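Local coordinates for protein glyoxalase-related enzyme (Fulvimarina pelagi, PDB 3BQX) that is of unknown function but, as a glyoxalase-related member of the VOC superfamily, may act as an enzyme on small molecules, at residues R21-G26 against H119-A124; D102-P105 against L109-Y112; P31-R34 against I39-Q42; E25-A30 against L73-R78. One frame throughout, in Å; residues are numbered along the deposited sequence.

Contact 1: R21-G26 against H119-A124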
loop_
_atom_site.group_PDB
_atom_site.type_symbol
_atom_site.label_atom_id
_atom_site.label_comp_id
_atom_site.label_asym_id
_atom_site.label_seq_id
_atom_site.Cartn_x
_atom_site.Cartn_y
_atom_site.Cartn_z
ATOM N N ARG A 21 0.938 -18.698 2.149
ATOM C CA ARG A 21 1.966 -19.255 3.021
ATOM C C ARG A 21 2.806 -18.138 3.642
ATOM O O ARG A 21 3.077 -18.143 4.844
ATOM C CB ARG A 21 2.877 -20.201 2.231
ATOM C CG ARG A 21 4.009 -20.788 3.054
ATOM C CD ARG A 21 5.071 -21.404 2.161
ATOM N NE ARG A 21 6.245 -21.827 2.919
ATOM C CZ ARG A 21 7.422 -22.107 2.370
ATOM N NH1 ARG A 21 7.582 -22.007 1.057
ATOM N NH2 ARG A 21 8.441 -22.484 3.132
ATOM N N PHE A 22 3.212 -17.181 2.811
ATOM C CA PHE A 22 4.011 -16.055 3.276
ATOM C C PHE A 22 3.267 -15.221 4.316
ATOM O O PHE A 22 3.780 -14.963 5.402
ATOM C CB PHE A 22 4.399 -15.154 2.099
ATOM C CG PHE A 22 5.235 -13.965 2.493
ATOM C CD1 PHE A 22 6.588 -14.114 2.789
ATOM C CD2 PHE A 22 4.669 -12.691 2.575
ATOM C CE1 PHE A 22 7.368 -13.016 3.158
ATOM C CE2 PHE A 22 5.443 -11.586 2.944
ATOM C CZ PHE A 22 6.794 -11.751 3.235
ATOM N N TYR A 23 2.048 -14.802 3.990
ATOM C CA TYR A 23 1.287 -13.975 4.918
ATOM C C TYR A 23 0.743 -14.747 6.110
ATOM O O TYR A 23 0.660 -14.208 7.214
ATOM C CB TYR A 23 0.169 -13.235 4.159
ATOM C CG TYR A 23 0.754 -12.199 3.216
ATOM C CD1 TYR A 23 1.360 -11.049 3.714
ATOM C CD2 TYR A 23 0.814 -12.434 1.850
ATOM C CE1 TYR A 23 2.024 -10.164 2.876
ATOM C CE2 TYR A 23 1.481 -11.561 0.996
ATOM C CZ TYR A 23 2.089 -10.429 1.520
ATOM O OH TYR A 23 2.802 -9.590 0.693
ATOM N N GLY A 24 0.415 -16.018 5.898
ATOM C CA GLY A 24 -0.109 -16.830 6.983
ATOM C C GLY A 24 0.946 -17.412 7.907
ATOM O O GLY A 24 0.905 -17.193 9.117
ATOM N N GLU A 25 1.896 -18.152 7.343
ATOM C CA GLU A 25 2.954 -18.768 8.139
ATOM C C GLU A 25 4.095 -17.810 8.459
ATOM O O GLU A 25 4.782 -17.965 9.471
ATOM C CB GLU A 25 3.505 -20.000 7.418
ATOM C CG GLU A 25 2.500 -21.133 7.284
ATOM C CD GLU A 25 3.058 -22.322 6.525
ATOM O OE1 GLU A 25 4.127 -22.830 6.922
ATOM O OE2 GLU A 25 2.424 -22.750 5.535
ATOM N N GLY A 26 4.297 -16.821 7.593
ATOM C CA GLY A 26 5.358 -15.855 7.815
ATOM C C GLY A 26 4.927 -14.749 8.761
ATOM O O GLY A 26 5.504 -14.585 9.834
ATOM N N HIS A 119 7.032 -8.344 -3.885
ATOM C CA HIS A 119 6.606 -7.128 -3.191
ATOM C C HIS A 119 7.456 -6.942 -1.946
ATOM O O HIS A 119 7.521 -7.813 -1.084
ATOM C CB HIS A 119 5.128 -7.212 -2.835
ATOM C CG HIS A 119 4.242 -7.367 -4.028
ATOM N ND1 HIS A 119 4.161 -6.414 -5.022
ATOM C CD2 HIS A 119 3.427 -8.378 -4.407
ATOM C CE1 HIS A 119 3.333 -6.833 -5.962
ATOM N NE2 HIS A 119 2.874 -8.023 -5.611
ATOM N N ILE A 120 8.095 -5.783 -1.858
ATOM C CA ILE A 120 8.992 -5.465 -0.761
ATOM C C ILE A 120 8.361 -5.073 0.567
ATOM O O ILE A 120 7.498 -4.189 0.634
ATOM C CB ILE A 120 9.953 -4.328 -1.175
ATOM C CG1 ILE A 120 10.740 -4.752 -2.421
ATOM C CG2 ILE A 120 10.884 -3.987 -0.030
ATOM C CD1 ILE A 120 11.591 -3.641 -3.014
ATOM N N TRP A 121 8.803 -5.740 1.627
ATOM C CA TRP A 121 8.333 -5.442 2.965
ATOM C C TRP A 121 9.486 -4.969 3.826
ATOM O O TRP A 121 10.568 -5.565 3.816
ATOM C CB TRP A 121 7.728 -6.678 3.640
ATOM C CG TRP A 121 6.338 -6.971 3.229
ATOM C CD1 TRP A 121 5.938 -7.743 2.182
ATOM C CD2 TRP A 121 5.146 -6.454 3.831
ATOM N NE1 TRP A 121 4.562 -7.741 2.086
ATOM C CE2 TRP A 121 4.056 -6.959 3.090
ATOM C CE3 TRP A 121 4.893 -5.616 4.926
ATOM C CZ2 TRP A 121 2.729 -6.651 3.404
ATOM C CZ3 TRP A 121 3.564 -5.308 5.237
ATOM C CH2 TRP A 121 2.507 -5.828 4.479
ATOM N N GLU A 122 9.271 -3.885 4.556
ATOM C CA GLU A 122 10.274 -3.398 5.481
ATOM C C GLU A 122 9.791 -3.825 6.860
ATOM O O GLU A 122 8.623 -3.628 7.190
ATOM C CB GLU A 122 10.383 -1.871 5.454
ATOM C CG GLU A 122 11.273 -1.329 6.579
ATOM C CD GLU A 122 11.362 0.179 6.587
ATOM O OE1 GLU A 122 10.457 0.826 6.022
ATOM O OE2 GLU A 122 12.326 0.718 7.178
ATOM N N ILE A 123 10.664 -4.452 7.642
ATOM C CA ILE A 123 10.314 -4.832 9.001
ATOM C C ILE A 123 11.135 -3.845 9.806
ATOM O O ILE A 123 12.364 -3.848 9.740
ATOM C CB ILE A 123 10.721 -6.278 9.333
ATOM C CG1 ILE A 123 10.064 -7.241 8.336
ATOM C CG2 ILE A 123 10.308 -6.615 10.754
ATOM C CD1 ILE A 123 8.551 -7.119 8.243
ATOM N N ALA A 124 10.460 -2.991 10.560
ATOM C CA ALA A 124 11.164 -1.954 11.285
ATOM C C ALA A 124 10.736 -1.689 12.709
ATOM O O ALA A 124 9.592 -1.923 13.093
ATOM C CB ALA A 124 11.064 -0.645 10.495
#

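Contact 2: D102-P105 against L109-Y112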
loop_
_atom_site.group_PDB
_atom_site.type_symbol
_atom_site.label_atom_id
_atom_site.label_comp_id
_atom_site.label_asym_id
_atom_site.label_seq_id
_atom_site.Cartn_x
_atom_site.Cartn_y
_atom_site.Cartn_z
ATOM N N ASP A 102 19.574 -3.590 10.142
ATOM C CA ASP A 102 20.651 -2.718 10.592
ATOM C C ASP A 102 20.049 -1.352 10.895
ATOM O O ASP A 102 18.896 -1.089 10.547
ATOM C CB ASP A 102 21.763 -2.600 9.539
ATOM C CG ASP A 102 21.294 -1.963 8.248
ATOM O OD1 ASP A 102 20.752 -0.840 8.292
ATOM O OD2 ASP A 102 21.480 -2.584 7.180
ATOM N N ALA A 103 20.820 -0.486 11.542
ATOM C CA ALA A 103 20.332 0.839 11.903
ATOM C C ALA A 103 20.312 1.813 10.731
ATOM O O ALA A 103 21.353 2.126 10.152
ATOM C CB ALA A 103 21.177 1.410 13.036
ATOM N N PRO A 104 19.118 2.299 10.356
ATOM C CA PRO A 104 18.984 3.247 9.249
ATOM C C PRO A 104 19.384 4.631 9.751
ATOM O O PRO A 104 19.515 4.843 10.956
ATOM C CB PRO A 104 17.502 3.162 8.913
ATOM C CG PRO A 104 16.892 3.001 10.273
ATOM C CD PRO A 104 17.795 1.956 10.911
ATOM N N PRO A 105 19.582 5.590 8.834
ATOM C CA PRO A 105 19.970 6.949 9.222
ATOM C C PRO A 105 19.034 7.586 10.251
ATOM O O PRO A 105 19.490 8.221 11.203
ATOM C CB PRO A 105 19.963 7.696 7.891
ATOM C CG PRO A 105 20.367 6.632 6.916
ATOM C CD PRO A 105 19.533 5.458 7.368
ATOM N N LEU A 109 15.914 0.312 13.922
ATOM C CA LEU A 109 16.456 -0.884 13.284
ATOM C C LEU A 109 15.467 -1.360 12.226
ATOM O O LEU A 109 14.270 -1.436 12.491
ATOM C CB LEU A 109 16.665 -1.984 14.330
ATOM C CG LEU A 109 17.241 -3.314 13.833
ATOM C CD1 LEU A 109 18.678 -3.113 13.382
ATOM C CD2 LEU A 109 17.180 -4.352 14.946
ATOM N N ARG A 110 15.955 -1.668 11.030
ATOM C CA ARG A 110 15.062 -2.140 9.980
ATOM C C ARG A 110 15.759 -2.978 8.922
ATOM O O ARG A 110 16.943 -2.783 8.626
ATOM C CB ARG A 110 14.345 -0.954 9.312
ATOM C CG ARG A 110 15.245 -0.001 8.524
ATOM C CD ARG A 110 15.469 -0.464 7.087
ATOM N NE ARG A 110 16.430 0.395 6.396
ATOM C CZ ARG A 110 17.741 0.382 6.625
ATOM N NH1 ARG A 110 18.253 -0.451 7.524
ATOM N NH2 ARG A 110 18.537 1.215 5.969
ATOM N N GLY A 111 15.008 -3.925 8.369
ATOM C CA GLY A 111 15.507 -4.794 7.322
ATOM C C GLY A 111 14.442 -4.933 6.248
ATOM O O GLY A 111 13.336 -4.410 6.405
ATOM N N TYR A 112 14.757 -5.627 5.162
ATOM C CA TYR A 112 13.803 -5.810 4.073
ATOM C C TYR A 112 13.691 -7.261 3.627
ATOM O O TYR A 112 14.695 -7.975 3.533
ATOM C CB TYR A 112 14.199 -4.956 2.865
ATOM C CG TYR A 112 13.962 -3.469 3.016
ATOM C CD1 TYR A 112 12.710 -2.910 2.743
ATOM C CD2 TYR A 112 15.003 -2.606 3.378
ATOM C CE1 TYR A 112 12.505 -1.535 2.816
ATOM C CE2 TYR A 112 14.803 -1.231 3.456
ATOM C CZ TYR A 112 13.553 -0.703 3.169
ATOM O OH TYR A 112 13.354 0.659 3.195
#

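Contact 3: P31-R34 against I39-Q42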
loop_
_atom_site.group_PDB
_atom_site.type_symbol
_atom_site.label_atom_id
_atom_site.label_comp_id
_atom_site.label_asym_id
_atom_site.label_seq_id
_atom_site.Cartn_x
_atom_site.Cartn_y
_atom_site.Cartn_z
ATOM N N PRO A 31 -6.795 -14.759 6.822
ATOM C CA PRO A 31 -7.701 -14.084 5.892
ATOM C C PRO A 31 -9.100 -13.893 6.460
ATOM O O PRO A 31 -9.536 -14.652 7.330
ATOM C CB PRO A 31 -7.722 -15.022 4.685
ATOM C CG PRO A 31 -6.406 -15.742 4.766
ATOM C CD PRO A 31 -6.287 -16.014 6.241
ATOM N N VAL A 32 -9.791 -12.866 5.973
ATOM C CA VAL A 32 -11.173 -12.610 6.359
ATOM C C VAL A 32 -12.024 -13.102 5.174
ATOM O O VAL A 32 -13.204 -13.422 5.325
ATOM C CB VAL A 32 -11.432 -11.101 6.635
ATOM C CG1 VAL A 32 -11.178 -10.277 5.386
ATOM C CG2 VAL A 32 -12.851 -10.894 7.118
ATOM N N PHE A 33 -11.403 -13.174 3.998
ATOM C CA PHE A 33 -12.064 -13.654 2.791
ATOM C C PHE A 33 -11.078 -14.362 1.872
ATOM O O PHE A 33 -9.915 -13.971 1.767
ATOM C CB PHE A 33 -12.699 -12.503 1.999
ATOM C CG PHE A 33 -13.379 -12.953 0.729
ATOM C CD1 PHE A 33 -14.723 -13.323 0.735
ATOM C CD2 PHE A 33 -12.662 -13.063 -0.462
ATOM C CE1 PHE A 33 -15.342 -13.801 -0.427
ATOM C CE2 PHE A 33 -13.268 -13.539 -1.627
ATOM C CZ PHE A 33 -14.614 -13.910 -1.609
ATOM N N ARG A 34 -11.549 -15.411 1.208
ATOM C CA ARG A 34 -10.717 -16.130 0.267
ATOM C C ARG A 34 -11.515 -16.929 -0.740
ATOM O O ARG A 34 -12.507 -17.563 -0.395
ATOM C CB ARG A 34 -9.764 -17.084 0.986
ATOM C CG ARG A 34 -9.034 -18.007 0.023
ATOM C CD ARG A 34 -7.973 -18.846 0.701
ATOM N NE ARG A 34 -7.278 -19.678 -0.278
ATOM C CZ ARG A 34 -6.212 -20.422 -0.008
ATOM N NH1 ARG A 34 -5.708 -20.441 1.218
ATOM N NH2 ARG A 34 -5.647 -21.144 -0.967
ATOM N N ILE A 39 -7.537 -13.026 -1.965
ATOM C CA ILE A 39 -7.534 -13.187 -0.519
ATOM C C ILE A 39 -7.532 -11.796 0.103
ATOM O O ILE A 39 -6.796 -10.914 -0.347
ATOM C CB ILE A 39 -6.292 -13.952 -0.013
ATOM C CG1 ILE A 39 -6.302 -15.378 -0.569
ATOM C CG2 ILE A 39 -6.278 -13.970 1.512
ATOM C CD1 ILE A 39 -5.079 -16.195 -0.202
ATOM N N PHE A 40 -8.378 -11.597 1.110
ATOM C CA PHE A 40 -8.448 -10.323 1.820
ATOM C C PHE A 40 -8.052 -10.529 3.273
ATOM O O PHE A 40 -8.476 -11.504 3.907
ATOM C CB PHE A 40 -9.870 -9.740 1.843
ATOM C CG PHE A 40 -10.383 -9.267 0.509
ATOM C CD1 PHE A 40 -9.609 -8.470 -0.319
ATOM C CD2 PHE A 40 -11.678 -9.577 0.112
ATOM C CE1 PHE A 40 -10.119 -7.984 -1.527
ATOM C CE2 PHE A 40 -12.194 -9.095 -1.093
ATOM C CZ PHE A 40 -11.411 -8.297 -1.910
ATOM N N TYR A 41 -7.244 -9.614 3.798
ATOM C CA TYR A 41 -6.832 -9.645 5.198
ATOM C C TYR A 41 -7.285 -8.317 5.803
ATOM O O TYR A 41 -7.053 -7.260 5.217
ATOM C CB TYR A 41 -5.307 -9.733 5.334
ATOM C CG TYR A 41 -4.656 -10.943 4.694
ATOM C CD1 TYR A 41 -4.467 -12.124 5.413
ATOM C CD2 TYR A 41 -4.225 -10.901 3.373
ATOM C CE1 TYR A 41 -3.860 -13.235 4.825
ATOM C CE2 TYR A 41 -3.622 -12.001 2.776
ATOM C CZ TYR A 41 -3.442 -13.164 3.507
ATOM O OH TYR A 41 -2.866 -14.254 2.901
ATOM N N GLN A 42 -7.944 -8.354 6.959
ATOM C CA GLN A 42 -8.367 -7.117 7.601
ATOM C C GLN A 42 -7.175 -6.524 8.339
ATOM O O GLN A 42 -6.601 -7.166 9.223
ATOM C CB GLN A 42 -9.505 -7.369 8.593
ATOM C CG GLN A 42 -9.985 -6.084 9.276
ATOM C CD GLN A 42 -10.591 -5.093 8.297
ATOM O OE1 GLN A 42 -11.585 -5.391 7.645
ATOM N NE2 GLN A 42 -9.986 -3.914 8.183
#

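Contact 4: E25-A30 against L73-R78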
loop_
_atom_site.group_PDB
_atom_site.type_symbol
_atom_site.label_atom_id
_atom_site.label_comp_id
_atom_site.label_asym_id
_atom_site.label_seq_id
_atom_site.Cartn_x
_atom_site.Cartn_y
_atom_site.Cartn_z
ATOM N N GLU A 25 1.896 -18.152 7.343
ATOM C CA GLU A 25 2.954 -18.768 8.139
ATOM C C GLU A 25 4.095 -17.810 8.459
ATOM O O GLU A 25 4.782 -17.965 9.471
ATOM C CB GLU A 25 3.505 -20.000 7.418
ATOM C CG GLU A 25 2.500 -21.133 7.284
ATOM C CD GLU A 25 3.058 -22.322 6.525
ATOM O OE1 GLU A 25 4.127 -22.830 6.922
ATOM O OE2 GLU A 25 2.424 -22.750 5.535
ATOM N N GLY A 26 4.297 -16.821 7.593
ATOM C CA GLY A 26 5.358 -15.855 7.815
ATOM C C GLY A 26 4.927 -14.749 8.761
ATOM O O GLY A 26 5.504 -14.585 9.834
ATOM N N PHE A 27 3.902 -13.992 8.376
ATOM C CA PHE A 27 3.415 -12.901 9.217
ATOM C C PHE A 27 2.467 -13.349 10.325
ATOM O O PHE A 27 2.300 -12.647 11.321
ATOM C CB PHE A 27 2.699 -11.843 8.371
ATOM C CG PHE A 27 3.590 -10.726 7.891
ATOM C CD1 PHE A 27 3.782 -10.512 6.531
ATOM C CD2 PHE A 27 4.210 -9.872 8.798
ATOM C CE1 PHE A 27 4.579 -9.459 6.080
ATOM C CE2 PHE A 27 5.008 -8.814 8.362
ATOM C CZ PHE A 27 5.190 -8.609 6.997
ATOM N N GLY A 28 1.844 -14.509 10.146
ATOM C CA GLY A 28 0.910 -15.001 11.144
ATOM C C GLY A 28 -0.467 -14.382 10.980
ATOM O O GLY A 28 -1.253 -14.338 11.925
ATOM N N TRP A 29 -0.761 -13.905 9.775
ATOM C CA TRP A 29 -2.051 -13.280 9.502
ATOM C C TRP A 29 -3.072 -14.279 8.980
ATOM O O TRP A 29 -2.726 -15.273 8.344
ATOM C CB TRP A 29 -1.876 -12.140 8.497
ATOM C CG TRP A 29 -0.907 -11.096 8.956
ATOM C CD1 TRP A 29 -0.456 -10.901 10.230
ATOM C CD2 TRP A 29 -0.291 -10.075 8.155
ATOM N NE1 TRP A 29 0.396 -9.825 10.277
ATOM C CE2 TRP A 29 0.518 -9.300 9.017
ATOM C CE3 TRP A 29 -0.344 -9.741 6.794
ATOM C CZ2 TRP A 29 1.270 -8.216 8.565
ATOM C CZ3 TRP A 29 0.409 -8.653 6.344
ATOM C CH2 TRP A 29 1.203 -7.909 7.228
ATOM N N ALA A 30 -4.341 -14.013 9.262
ATOM C CA ALA A 30 -5.409 -14.891 8.820
ATOM C C ALA A 30 -6.348 -14.120 7.905
ATOM O O ALA A 30 -6.659 -12.958 8.154
ATOM C CB ALA A 30 -6.166 -15.444 10.020
ATOM N N LEU A 73 6.184 -1.789 1.560
ATOM C CA LEU A 73 5.213 -1.730 2.649
ATOM C C LEU A 73 5.975 -2.002 3.936
ATOM O O LEU A 73 6.744 -2.952 4.011
ATOM C CB LEU A 73 4.131 -2.796 2.476
ATOM C CG LEU A 73 3.334 -2.693 1.177
ATOM C CD1 LEU A 73 2.332 -3.822 1.112
ATOM C CD2 LEU A 73 2.629 -1.344 1.105
ATOM N N ALA A 74 5.761 -1.189 4.962
ATOM C CA ALA A 74 6.468 -1.390 6.215
ATOM C C ALA A 74 5.551 -1.920 7.302
ATOM O O ALA A 74 4.372 -1.562 7.364
ATOM C CB ALA A 74 7.102 -0.076 6.669
ATOM N N HIS A 75 6.101 -2.801 8.135
ATOM C CA HIS A 75 5.402 -3.361 9.285
ATOM C C HIS A 75 6.287 -2.954 10.455
ATOM O O HIS A 75 7.461 -3.321 10.499
ATOM C CB HIS A 75 5.313 -4.890 9.209
ATOM C CG HIS A 75 4.678 -5.513 10.416
ATOM N ND1 HIS A 75 5.403 -6.007 11.480
ATOM C CD2 HIS A 75 3.374 -5.669 10.748
ATOM C CE1 HIS A 75 4.574 -6.441 12.414
ATOM N NE2 HIS A 75 3.336 -6.245 11.993
ATOM N N ASN A 76 5.740 -2.171 11.379
ATOM C CA ASN A 76 6.494 -1.702 12.540
ATOM C C ASN A 76 6.229 -2.540 13.786
ATOM O O ASN A 76 5.082 -2.810 14.137
ATOM C CB ASN A 76 6.159 -0.233 12.811
ATOM C CG ASN A 76 6.813 0.710 11.816
ATOM O OD1 ASN A 76 7.238 0.294 10.734
ATOM N ND2 ASN A 76 6.889 1.989 12.175
ATOM N N VAL A 77 7.306 -2.935 14.458
ATOM C CA VAL A 77 7.212 -3.764 15.659
ATOM C C VAL A 77 7.364 -2.950 16.938
ATOM O O VAL A 77 7.855 -1.822 16.910
ATOM C CB VAL A 77 8.273 -4.884 15.621
ATOM C CG1 VAL A 77 8.070 -5.729 14.368
ATOM C CG2 VAL A 77 9.669 -4.282 15.633
ATOM N N ARG A 78 6.961 -3.537 18.065
ATOM C CA ARG A 78 7.011 -2.840 19.348
ATOM C C ARG A 78 8.332 -2.895 20.121
ATOM O O ARG A 78 8.458 -2.260 21.167
ATOM C CB ARG A 78 5.868 -3.331 20.244
ATOM C CG ARG A 78 4.480 -3.019 19.694
ATOM C CD ARG A 78 3.391 -3.425 20.677
ATOM N NE ARG A 78 2.046 -3.226 20.140
ATOM C CZ ARG A 78 1.466 -2.040 19.977
ATOM N NH1 ARG A 78 2.109 -0.927 20.309
ATOM N NH2 ARG A 78 0.238 -1.968 19.482
#

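Contact 1: R21-G26 against H119-A124
Tyr-23 and Trp-121 share the one polar bond of this contact. The indole N-H of Trp-121 reaches the phenol oxygen, NE1 to OH of Tyr-23 being 2.9 Å, at an N-H...O angle of 157°. The oxygen lies close to the indole plane, where the N-H points. Tyr-23 OH also hydrogen-bonds to Asp-115 OD2, so this buried hydroxyl has two partners, and the carboxylate probably helps to orient it. Tyrosine suits the place because its ring carries a polar atom from the helix across to the strand.

The rest is aromatic packing. Beside the hydrogen bond, CE1 of Tyr-23 touches CZ2 of Trp-121 at 3.6 Å; the phenol and the five-membered ring are inclined at 63°, neither stacked nor edge-to-face. Phe-22 adds a second oblique approach, its CE2 lying 3.9 Å from Trp-121 CD1. With CG anti to the backbone N (chi1 -180°), its ring is carried off the helix toward the strand. Phe-22 also touches its neighbour: its CD2 sits 3.5 Å above the Tyr-23 ring plane, over the centre.

CA of Tyr-23 and CA of Trp-121 are 11.2 Å apart, a gap that these long aromatic side chains span. Leu-90 of helix 83-92 packs against Phe-22, and Phe-27 meets Trp-121 edge-to-face. The result is a buried aromatic cluster, joining helix 16-26 to strand 120-125, an inner strand of one four-stranded sheet, as fits the VOC fold.

Contact 2: D102-P105 against L109-Y112
The turn between two antiparallel strands, 96-102 and 109-114, is closed here by Asp-102 and Arg-110, which face each other as a hydrogen-bonded pair. Arg-110 N donates a hydrogen bond to Asp-102 O at 3.0 Å, and Asp-102 N donates one to Arg-110 O at 3.1 Å, both nearly straight.

Their side chains leave the same face of the sheet and lie side by side. Arg-110 NH1 meets Asp-102 OD1 at 2.6 Å in a salt bridge. The oxygen lies in the guanidinium plane, but the nitrogen comes from above the carboxylate, 49° out of its plane; the two flat groups are almost perpendicular, at 83°. Arg-110 bends at chi2 (86°), which helps to bring the guanidinium beside the carboxylate. Pro-104 CB covers one guanidinium face, 3.6 Å from Arg-110 CZ, its ring sliding past the arginine in the opposite direction; a rigid, apolar ring suits both the turn and this flat surface.

In this edge hairpin of the second four-stranded sheet the ion pair belongs to a wider charge network: Asp-102 OD2 pairs with Arg-99, and Arg-110 NH2 with Asp-59 of the second subunit, so the hairpin is tied into the dimer interface. The two carboxylates probably balance the charge of Arg-110.

On the other face, Leu-109, with CG anti to its N, lays CD1 against the backbone of Asp-102, 3.3 Å from Asp-102 C.

Contact 3: P31-R34 against I39-Q42
Phe-33 and Phe-40 take different first torsions, chi1 179° and -69°, yet their side chains run side by side on one face of the hairpin. The first places CG anti to the backbone N, the second anti to the carbonyl carbon. CB of Phe-33 approaches the edge of the Phe-40 ring, 3.6 Å from CD2, and the rings are inclined obliquely at 43°.

On the face of Arg-34 and Ile-39, the arginine chain runs extended alongside the isoleucine, with Arg-34 CG 3.8 Å from Ile-39 CG1. The methyl CD1 of Ile-39 lies over one face of the guanidinium; the stem and one guanidinium face thus both lie along the isoleucine. Pro-31 extends this apolar patch: its CB meets Ile-39 CG2 at 3.6 Å, and its CG meets CE1 of Tyr-41 at 3.6 Å.

The backbone makes a classic beta bulge, Val-32 and Phe-33 both facing Phe-40. Phe-40 O accepts from Val-32 N at 2.8 Å and, weakly, from Phe-33 N at 3.4 Å, while Phe-40 N donates to Phe-33 O at 2.9 Å. Val-32 CG1 rests against CB of Phe-40.

Helix 16-26 covers Ile-39 through Leu-16 and Ala-20, whereas Trp-129 of the second subunit meets Phe-40 edge-to-face and Phe-139 of that subunit binds Gln-42 OE1 through its N. The chemistry thus implies that backbone bonds set the bulged register, that the face of Ile-39 packs under helix 16-26, and that Phe-40 and Gln-42 meet the second subunit by an aromatic and a polar contact.

Contact 4: E25-A30 against L73-R78
His-75 meets two aromatic rings, Phe-27 and Trp-29, and this small cluster makes up the tightly packed part. Phe-27 CE2 stands over one face of the imidazole, toward its rim, 3.9 Å from CG of His-75; the planes are inclined at 58°. A chi1 of 176° carries the imidazole off strand 71-76 toward both rings. Closer still is the packing between the two partners, where Phe-27 CB sits 3.3 Å above the centre of the Trp-29 ring system.

The looser side begins where Trp-29 presents its edge instead: Trp-29 CZ2 lies 4.0 Å from His-75 CD2, which sits near the indole plane. Gly-28, with positive phi, turns the chain between Phe-27 and Trp-29 after the helix and, unlike the buried rings, is exposed. The polar end of His-75 is held from across the dimer, its NE2 hydrogen-bonding to Leu-3 O of the second subunit, so histidine can pack by its carbons yet bind by its nitrogen.

Within the fold, Phe-27 also packs on Ile-123 of strand 120-125 and Leu-90 of helix 83-92, while Leu-86 of that helix touches His-75, setting the cluster between helix and sheet.

In the fold
From the N terminus, the chain runs through helix 16-26, where contacts 1 and 4 both begin, sharing Glu-25 and Gly-26. Contact 3 closes first, a short hairpin nested in the loops of both others. Contact 4 closes next, at strand 71-76, bringing the end of the first helix to the second sheet. Contact 2, the hairpin between strands 96-102 and 109-114, follows contact 4 in series and nests inside the long loop that contact 1 finally closes at strand 120-125. Contacts 1 and 4 therefore tie helix 16-26 and the residues after it to the sheet of strands 71-76 and 120-125, whereas contacts 2 and 3, with centres about 30 Å apart, lie on opposite sides of the chain's centre. All four reach the second subunit.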